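PDB 3S9J: member of DUF4221 family from Bacteroides vulgatus, which is of unknown function and folds as a six-bladed beta-propeller, one of the DUF4221 family. Local coordinates for residues Ile64-Pro69 with Ile106-Glu111. Sequence-based numbering, arbitrary orientation. Where two conformers were deposited one is given.
Sequences IAKRIP and INSQGE. With FMT (formic acid), chain I.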
# COMPACT_ATOMS: atom_id res chain seq x y z
N ILE A 64 -16.23 3.81 -16.02
CA ILE A 64 -16.04 5.00 -15.21
C ILE A 64 -17.37 5.52 -14.67
O ILE A 64 -18.33 5.73 -15.44
CB ILE A 64 -15.29 6.11 -16.01
CG1 ILE A 64 -13.86 5.61 -16.31
CG2 ILE A 64 -15.25 7.41 -15.24
CD1 ILE A 64 -13.07 6.55 -17.24
N ALA A 65 -17.41 5.73 -13.35
CA ALA A 65 -18.58 6.34 -12.66
C ALA A 65 -18.52 7.86 -12.63
O ALA A 65 -19.54 8.52 -12.82
CB ALA A 65 -18.68 5.84 -11.20
N LYS A 66 -17.37 8.41 -12.28
CA LYS A 66 -17.19 9.84 -12.26
C LYS A 66 -15.73 10.22 -12.25
O LYS A 66 -14.87 9.37 -12.00
CB LYS A 66 -17.92 10.52 -11.12
CG LYS A 66 -17.43 10.31 -9.77
CD LYS A 66 -18.36 11.05 -8.75
CE LYS A 66 -17.94 10.84 -7.34
NZ LYS A 66 -19.05 11.08 -6.33
N ARG A 67 -15.49 11.50 -12.49
CA ARG A 67 -14.16 12.08 -12.51
C ARG A 67 -14.18 13.25 -11.57
O ARG A 67 -15.04 14.15 -11.69
CB ARG A 67 -13.82 12.53 -13.93
CG ARG A 67 -12.44 13.10 -14.12
CD ARG A 67 -12.16 13.34 -15.59
NE ARG A 67 -12.18 12.09 -16.36
CZ ARG A 67 -11.17 11.25 -16.52
NH1 ARG A 67 -9.98 11.48 -15.99
NH2 ARG A 67 -11.35 10.16 -17.26
N ILE A 68 -13.28 13.22 -10.60
CA ILE A 68 -13.15 14.29 -9.62
C ILE A 68 -11.98 15.17 -10.03
O ILE A 68 -10.84 14.70 -10.08
CB ILE A 68 -12.94 13.72 -8.23
CG1 ILE A 68 -14.09 12.77 -7.86
CG2 ILE A 68 -12.75 14.86 -7.17
CD1 ILE A 68 -13.90 12.05 -6.51
N PRO A 69 -12.26 16.43 -10.37
CA PRO A 69 -11.16 17.27 -10.84
C PRO A 69 -10.23 17.65 -9.70
O PRO A 69 -10.66 17.76 -8.54
CB PRO A 69 -11.87 18.50 -11.42
CG PRO A 69 -13.16 18.51 -10.80
CD PRO A 69 -13.54 17.13 -10.40
N ILE A 106 -10.96 17.18 0.49
CA ILE A 106 -11.71 17.68 -0.66
C ILE A 106 -13.06 17.01 -0.74
O ILE A 106 -13.29 15.94 -0.16
CB ILE A 106 -10.94 17.49 -1.99
CG1 ILE A 106 -10.74 16.02 -2.35
CG2 ILE A 106 -9.58 18.17 -1.95
CD1 ILE A 106 -10.14 15.81 -3.76
N ASN A 107 -13.99 17.67 -1.45
CA ASN A 107 -15.28 17.01 -1.76
C ASN A 107 -15.28 16.35 -3.15
O ASN A 107 -14.24 16.32 -3.83
CB ASN A 107 -16.45 17.98 -1.58
CG ASN A 107 -16.44 19.13 -2.56
OD1 ASN A 107 -15.82 19.05 -3.61
ND2 ASN A 107 -17.14 20.23 -2.21
N SER A 108 -16.44 15.82 -3.57
CA SER A 108 -16.54 15.07 -4.82
C SER A 108 -16.39 15.96 -6.05
O SER A 108 -16.27 15.45 -7.15
CB SER A 108 -17.89 14.33 -4.89
OG SER A 108 -18.98 15.22 -4.79
N GLN A 109 -16.42 17.27 -5.85
CA GLN A 109 -16.22 18.23 -6.92
C GLN A 109 -14.78 18.73 -6.94
O GLN A 109 -14.43 19.65 -7.71
CB GLN A 109 -17.23 19.39 -6.77
CG GLN A 109 -18.70 18.95 -6.93
CD GLN A 109 -19.29 18.27 -5.68
OE1 GLN A 109 -19.19 18.78 -4.56
NE2 GLN A 109 -19.92 17.11 -5.89
N GLY A 110 -13.93 18.15 -6.09
CA GLY A 110 -12.54 18.57 -6.02
C GLY A 110 -12.29 19.89 -5.30
O GLY A 110 -11.21 20.46 -5.43
N GLU A 111 -13.30 20.39 -4.58
CA GLU A 111 -13.16 21.63 -3.84
C GLU A 111 -12.53 21.38 -2.50
O GLU A 111 -12.85 20.40 -1.83
CB GLU A 111 -14.52 22.29 -3.67
CG GLU A 111 -15.14 22.63 -5.04
CD GLU A 111 -16.60 23.01 -4.97
OE1 GLU A 111 -17.29 22.68 -3.98
OE2 GLU A 111 -17.06 23.62 -5.95
C FMT I . -18.15 20.23 1.27
O1 FMT I . -18.41 19.10 1.71
O2 FMT I . -18.49 20.59 0.14
O HOH W 1 -16.99 15.17 -9.66
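Ile68 packs against the backbone of the turn Asn107-Gly110. Its CG1 lies 3.5 Å from Ser108 O. Its CG2 stands anti to the backbone N (chi1 -56° for CG1), which carries this methyl to 3.7 Å from Gly110 N and within looser apolar reach of Ile106 CD1. This is the tight part, buried with Ile93 beside it. Pro69 CG sits 3.5 Å from Gln109 O. The CA-H of Gly110 points at Pro69 O, with CA 3.2 Å from that oxygen, which has no other partner. Gly110 has positive phi (75°), and Pro69 O occupies the site where a CB would stand, which fits glycine.

The outer side is looser. Lys66 reaches out extended, its NZ passing Ser108 CB at 3.7 Å. NZ is hydrogen-bonded to Ser90 OG and to a glycerol. One water donates to both Arg67 O and Ser108 O (2.6 Å to the latter).

The type I turn is fixed from within. Asn107 OD1 accepts from Gln109 N, an Asx turn, and from Glu111 N, the two donors coming from opposite faces of its amide. ND2 gives a nearly straight bond (177°) to Glu111 OE1 on its anti side and another to a formic acid; glycerol and formic acid probably come from the crystallisation liquor. A leucine in place of Asn107 would probably leave Gln109 N, Glu111 N and Glu111 OE1 without these partners and the turn less firmly held, by its backbone bonds Gly110 N to Asn107 O and Asn107 N to Glu111 O.

The contact joins the outermost strand 63-69 of one propeller blade to the 102-106/112-117 hairpin of the next. Aliphatic carbons lie on the turn's peptide backbone, and no direct hydrogen bond spans the contact. The fit therefore probably depends on the turn's own bonded shape and one bridging water.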